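Side-chain contacts in bacteriocin (Pseudomonas syringae pv. tomato, PDB 4FZL), which degrades the peptidoglycan precursor lipid II, probably as a metal-dependent phosphatase of the colicin M family, and so acts as an antibacterial toxin: residues D50-E53 / A54-R57; D58-T61 / A62-E65; L112-I116 / Q117-L121. All blocks are in the same frame, centred on the assembly; numbering follows the deposited sequence.

Contact 1: residues D50-E53 / A54-R57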
# COMPACT_ATOMS: atom_id res chain seq x y z
N ASP A 50 -5.31 -9.45 -0.35
CA ASP A 50 -4.26 -8.64 0.23
C ASP A 50 -4.31 -8.64 1.74
O ASP A 50 -3.28 -8.70 2.40
CB ASP A 50 -4.38 -7.18 -0.23
CG ASP A 50 -3.25 -6.31 0.22
OD1 ASP A 50 -2.14 -6.42 -0.35
OD2 ASP A 50 -3.43 -5.50 1.10
N GLN A 51 -5.50 -8.49 2.31
CA GLN A 51 -5.65 -8.59 3.74
C GLN A 51 -5.08 -9.92 4.30
O GLN A 51 -4.39 -9.96 5.32
CB GLN A 51 -7.15 -8.37 4.10
CG GLN A 51 -7.54 -8.39 5.57
CD GLN A 51 -7.15 -7.18 6.30
OE1 GLN A 51 -7.19 -6.12 5.74
NE2 GLN A 51 -6.79 -7.33 7.56
N ARG A 52 -5.43 -11.02 3.65
CA ARG A 52 -4.90 -12.27 4.06
C ARG A 52 -3.35 -12.39 3.89
O ARG A 52 -2.70 -12.99 4.76
CB ARG A 52 -5.54 -13.49 3.36
CG ARG A 52 -7.02 -13.67 3.68
CD ARG A 52 -7.45 -15.02 3.17
NE ARG A 52 -8.88 -15.26 3.33
CZ ARG A 52 -9.45 -16.45 3.19
NH1 ARG A 52 -8.73 -17.53 2.86
NH2 ARG A 52 -10.76 -16.58 3.34
N GLU A 53 -2.80 -11.84 2.81
CA GLU A 53 -1.35 -11.77 2.68
C GLU A 53 -0.73 -10.93 3.85
O GLU A 53 0.33 -11.34 4.37
CB GLU A 53 -0.93 -11.22 1.32
CG GLU A 53 0.54 -11.34 1.04
CD GLU A 53 0.95 -10.85 -0.36
OE1 GLU A 53 1.92 -11.40 -0.93
OE2 GLU A 53 0.28 -9.96 -0.88
N ALA A 54 -1.42 -9.88 4.28
CA ALA A 54 -0.90 -9.10 5.39
C ALA A 54 -0.86 -9.92 6.68
O ALA A 54 -0.08 -9.61 7.59
CB ALA A 54 -1.72 -7.86 5.65
N GLU A 55 -1.72 -10.91 6.76
CA GLU A 55 -1.84 -11.82 7.91
C GLU A 55 -0.94 -13.01 7.83
O GLU A 55 -0.97 -13.83 8.72
CB GLU A 55 -3.33 -12.21 8.12
CG GLU A 55 -4.20 -11.01 8.57
CD GLU A 55 -5.72 -11.13 8.34
OE1 GLU A 55 -6.21 -12.14 7.75
OE2 GLU A 55 -6.46 -10.17 8.74
N GLY A 56 -0.15 -13.09 6.79
CA GLY A 56 0.83 -14.12 6.66
C GLY A 56 0.55 -15.19 5.59
O GLY A 56 1.32 -16.14 5.51
N ARG A 57 -0.55 -15.05 4.83
CA ARG A 57 -0.93 -16.11 3.88
C ARG A 57 -0.27 -15.88 2.52
O ARG A 57 0.13 -14.75 2.21
CB ARG A 57 -2.43 -16.21 3.70
CG ARG A 57 -3.21 -16.38 5.01
CD ARG A 57 -2.94 -17.64 5.85
NE ARG A 57 -3.15 -17.16 7.25
CZ ARG A 57 -2.20 -16.90 8.18
NH1 ARG A 57 -0.90 -17.16 7.96
NH2 ARG A 57 -2.55 -16.38 9.38
O HOH W 1 2.31 -13.28 3.38
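The side chains of Gln51, in the last turn of the helix, and Glu55, just past its end, meet through different first torsions: Gln51 has CG anti to its own backbone N (chi1 -178°) and bends at chi2, whereas Glu55 sets CG anti to the carbonyl carbon and runs extended beyond it. Gln51 NE2 thereby reaches Glu55 OE2 at 3.1 Å, four residues on, in a nearly straight bond (172° at the hydrogen). The acceptor lies in the amide plane, but the donor stands above the carboxylate plane, the two flat groups being turned 73° apart. The amide is fixed from its other end as well, since Gln51 OE1 accepts from Val89 N.

Immediately after this pair, a Schellman motif ends the helix. Gly56, with positive phi, gives its N to Glu53 O at 3.0 Å, and Arg57 N reaches back to Arg52 O, also at 3.0 Å. Arg57 CB and CG then both lie close to the same acceptor, CG 3.4 Å from Arg52 O. A water bridges Glu53 O and Arg57 O, while Glu53 CA points a C-H at the latter oxygen (3.4 Å).

The turn closes helix 37-54. Asp50 and Glu53 both bond Ser91 OG, in the loop before helix 96-106, and Asp50 also bonds Thr96 and His99 of that helix; Arg52 lies on Ala62, Glu65 and Ile66 of helix 59-70.

Contact 2: residues D58-T61 / A62-E65; sequences DLRT and AYNE
Backbone bonds from Ala62, Tyr63, Asn64 and Glu65 to Asp58, Leu59, Arg60 and Thr61 each span four residues, the i to i+4 pattern of an alpha-helix, and phi and psi from Leu59 onward stay helical. The bond from Tyr63 N to Leu59 O is short (2.8 Å) and almost straight. Asp58, before the first turn, is not helical and occupies the N-cap, where its OD2 takes two bonds from Thr61: from the backbone N at 3.1 Å, and from OG1 at 2.7 Å. The hydroxyl uses the anti lone pair of OD2, while the amide comes from above the carboxylate plane.

Within the first turns, the chief side-chain contact joins Arg60 to Asn64. Arg60 CG is anti to the backbone N (chi1 172°) and the chain then folds over at chi2, which leans the guanidinium toward Asn64. Arg60 NE donates to Asn64 OD1 at 2.9 Å with 163° at the hydrogen. The oxygen sits at the guanidinium edge, close to its plane, although the donor approaches the amide from the flank of its C=O; the two planes stand 74° apart. A water completes a small ring, accepting from Arg60 NH2 at 2.9 Å and donating to Asn64 OD1 at 2.7 Å. Arg60 CD lies 4.5 Å from Tyr63 CD2, and the Tyr63 hydroxyl is bonded to Leu10 O.

Arg60 NH2 also forms a salt bridge with Asp15, so the guanidinium is held through both NE and NH2 and its rotation is restricted. At the helix start, the Asp58 carboxylate would probably be favoured as an anion by the helix dipole and by its two donors from Thr61.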
# COMPACT_ATOMS: atom_id res chain seq x y z
N ASP A 58 -0.21 -16.94 1.72
CA ASP A 58 0.24 -16.87 0.34
C ASP A 58 -0.83 -16.18 -0.52
O ASP A 58 -2.01 -16.49 -0.39
CB ASP A 58 0.35 -18.30 -0.18
CG ASP A 58 0.75 -18.35 -1.61
OD1 ASP A 58 1.81 -17.73 -1.92
OD2 ASP A 58 0.05 -19.00 -2.43
N LEU A 59 -0.44 -15.17 -1.35
CA LEU A 59 -1.43 -14.44 -2.12
C LEU A 59 -2.31 -15.31 -2.99
O LEU A 59 -3.54 -15.21 -2.99
CB LEU A 59 -0.83 -13.32 -2.95
CG LEU A 59 -1.81 -12.32 -3.56
CD1 LEU A 59 -2.64 -11.50 -2.54
CD2 LEU A 59 -1.05 -11.39 -4.52
N ARG A 60 -1.70 -16.13 -3.81
CA ARG A 60 -2.51 -16.85 -4.77
C ARG A 60 -3.45 -17.86 -4.03
O ARG A 60 -4.61 -18.04 -4.42
CB ARG A 60 -1.63 -17.59 -5.78
CG ARG A 60 -2.35 -18.53 -6.75
CD ARG A 60 -3.43 -17.69 -7.49
NE ARG A 60 -4.14 -18.53 -8.45
CZ ARG A 60 -3.65 -18.91 -9.63
NH1 ARG A 60 -2.42 -18.56 -9.99
NH2 ARG A 60 -4.37 -19.64 -10.53
N THR A 61 -2.94 -18.53 -2.99
CA THR A 61 -3.73 -19.45 -2.20
C THR A 61 -4.90 -18.72 -1.64
O THR A 61 -6.05 -19.18 -1.73
CB THR A 61 -2.94 -20.11 -1.07
OG1 THR A 61 -1.83 -20.81 -1.69
CG2 THR A 61 -3.79 -21.14 -0.28
N ALA A 62 -4.66 -17.53 -1.09
CA ALA A 62 -5.69 -16.65 -0.42
C ALA A 62 -6.77 -16.30 -1.50
O ALA A 62 -7.98 -16.51 -1.31
CB ALA A 62 -5.10 -15.38 0.17
N TYR A 63 -6.29 -15.80 -2.64
CA TYR A 63 -7.15 -15.46 -3.75
C TYR A 63 -8.05 -16.64 -4.15
O TYR A 63 -9.29 -16.50 -4.26
CB TYR A 63 -6.30 -15.00 -4.95
CG TYR A 63 -7.15 -14.74 -6.20
CD1 TYR A 63 -7.62 -13.47 -6.43
CD2 TYR A 63 -7.43 -15.77 -7.07
CE1 TYR A 63 -8.38 -13.17 -7.58
CE2 TYR A 63 -8.20 -15.51 -8.16
CZ TYR A 63 -8.70 -14.25 -8.44
OH TYR A 63 -9.48 -14.01 -9.61
N ASN A 64 -7.38 -17.79 -4.37
CA ASN A 64 -8.12 -18.99 -4.78
C ASN A 64 -9.16 -19.40 -3.69
O ASN A 64 -10.34 -19.75 -4.02
CB ASN A 64 -7.21 -20.18 -5.03
CG ASN A 64 -6.36 -20.05 -6.29
OD1 ASN A 64 -6.67 -19.32 -7.21
ND2 ASN A 64 -5.25 -20.81 -6.33
N GLU A 65 -8.75 -19.34 -2.41
CA GLU A 65 -9.67 -19.70 -1.34
C GLU A 65 -10.86 -18.76 -1.21
O GLU A 65 -11.97 -19.25 -0.91
CB GLU A 65 -8.96 -19.85 -0.01
CG GLU A 65 -8.07 -21.10 -0.03
CD GLU A 65 -8.91 -22.43 -0.16
OE1 GLU A 65 -9.86 -22.64 0.62
OE2 GLU A 65 -8.63 -23.27 -1.03
O HOH W 2 -7.16 -19.86 -9.83

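Contact 3: residues L112-I116 / Q117-L121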
# COMPACT_ATOMS: atom_id res chain seq x y z
N LEU A 112 -7.02 3.04 7.46
CA LEU A 112 -6.46 1.75 7.00
C LEU A 112 -5.04 1.80 7.61
O LEU A 112 -4.45 2.89 7.84
CB LEU A 112 -6.47 1.80 5.40
CG LEU A 112 -5.79 0.97 4.38
CD1 LEU A 112 -6.35 -0.41 4.53
CD2 LEU A 112 -6.10 1.37 2.96
N THR A 113 -4.47 0.63 7.87
CA THR A 113 -3.10 0.49 8.38
C THR A 113 -2.18 -0.03 7.33
O THR A 113 -2.54 -1.00 6.66
CB THR A 113 -3.07 -0.37 9.63
OG1 THR A 113 -3.93 0.23 10.61
CG2 THR A 113 -1.64 -0.55 10.15
N PHE A 114 -1.02 0.59 7.15
CA PHE A 114 0.02 0.16 6.26
C PHE A 114 1.28 0.01 7.11
O PHE A 114 1.99 0.94 7.30
CB PHE A 114 0.28 1.14 5.11
CG PHE A 114 0.99 0.55 3.91
CD1 PHE A 114 1.64 -0.65 3.91
CD2 PHE A 114 1.05 1.25 2.75
CE1 PHE A 114 2.25 -1.15 2.80
CE2 PHE A 114 1.72 0.80 1.64
CZ PHE A 114 2.33 -0.42 1.68
N PRO A 115 1.47 -1.16 7.74
CA PRO A 115 2.62 -1.29 8.66
C PRO A 115 3.94 -0.82 8.01
O PRO A 115 4.20 -1.19 6.84
CB PRO A 115 2.63 -2.77 9.02
CG PRO A 115 1.16 -3.15 8.83
CD PRO A 115 0.68 -2.40 7.64
N ILE A 116 4.75 -0.07 8.74
CA ILE A 116 5.93 0.51 8.06
C ILE A 116 6.82 -0.55 7.39
O ILE A 116 7.43 -0.28 6.35
CB ILE A 116 6.68 1.46 9.06
CG1 ILE A 116 7.61 2.43 8.34
CG2 ILE A 116 7.48 0.65 10.12
CD1 ILE A 116 8.16 3.58 9.19
N GLN A 117 6.93 -1.69 8.05
CA GLN A 117 7.76 -2.73 7.51
C GLN A 117 7.24 -3.37 6.18
O GLN A 117 7.98 -3.97 5.44
CB GLN A 117 8.02 -3.78 8.60
CG GLN A 117 6.82 -4.61 8.92
CD GLN A 117 5.96 -4.08 10.07
OE1 GLN A 117 6.00 -2.91 10.41
NE2 GLN A 117 5.18 -4.98 10.69
N ASN A 118 5.95 -3.13 5.87
CA ASN A 118 5.35 -3.59 4.64
C ASN A 118 5.53 -2.65 3.45
O ASN A 118 5.30 -3.08 2.31
CB ASN A 118 3.87 -3.87 4.78
CG ASN A 118 3.55 -5.01 5.75
OD1 ASN A 118 4.45 -5.60 6.33
ND2 ASN A 118 2.23 -5.23 6.01
N VAL A 119 6.01 -1.44 3.69
CA VAL A 119 6.06 -0.46 2.63
C VAL A 119 7.19 -0.75 1.65
O VAL A 119 7.06 -0.51 0.46
CB VAL A 119 6.21 0.93 3.26
CG1 VAL A 119 6.44 2.01 2.16
CG2 VAL A 119 4.96 1.25 4.13
N GLY A 120 8.29 -1.28 2.15
CA GLY A 120 9.47 -1.54 1.29
C GLY A 120 10.53 -0.46 1.26
O GLY A 120 11.26 -0.32 0.26
N LEU A 121 10.51 0.36 2.29
CA LEU A 121 11.45 1.45 2.38
C LEU A 121 12.89 0.84 2.44
O LEU A 121 13.16 -0.13 3.18
CB LEU A 121 11.19 2.30 3.63
CG LEU A 121 9.89 3.08 3.57
CD1 LEU A 121 9.64 3.68 4.91
CD2 LEU A 121 9.82 4.06 2.42
O HOH W 3 9.49 -0.79 4.76
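Pro115 O and Ile116 O receive the two backbone bonds that close this short turn, from Asn118 N at 2.8 Å and from Val119 N at 3.2 Å. Both span three residues, and both donors stand above the carbonyl plane. Ile116 O has a further partner, a water that donates to it at 2.7 Å and accepts from Gly120 N, extending the turn by one residue. Asn118 ND2 lies 3.6 Å from Pro115 CD and is bonded to Leu90 O of the neighbouring loop.

Outside this polar framework, Val119 CG2 is set over the face of the Phe114 ring, 3.8 Å from its centroid and 7° off the normal, a CH-pi contact. With CG1 anti to the backbone N (chi1 173°), it is the other methyl that meets the ring. Asn118 CB adds to the packing at 3.7 Å from Phe114 CE1. Farther along, Ile116 CG1 touches Leu121 CD1 at 4.2 Å, the two side chains crossing at about a right angle.

The arrangement is a short strand, a two-residue link, then a weakly bonded turn with i to i+3 bonds that ends at Gly120, with positive phi. Phe114 and Val119 both pack on Leu165, a calcium ligand, with the Phe114 side chain about 10 Å from the ion.

Overall arrangement
From the N terminus, contact 1 comes first and closes the C-terminal end of helix 37-54. Contact 2 begins at the next residue and opens helix 59-70, so the two are the C-terminal and N-terminal caps at either end of the short connection between two helices. Their centres lie 9 Å apart, and they touch directly: Glu53 OE2 meets Leu59 CD1. Contact 3 follows in series, after helix 96-106, where a short link leads from strand 112-113 to helix 116-119. It does not touch the others, its centre being 13 Å from that of contact 1 and 21 Å from that of contact 2. None encloses or crosses another. Val89 and Leu90 lie against both contact 1 and contact 3.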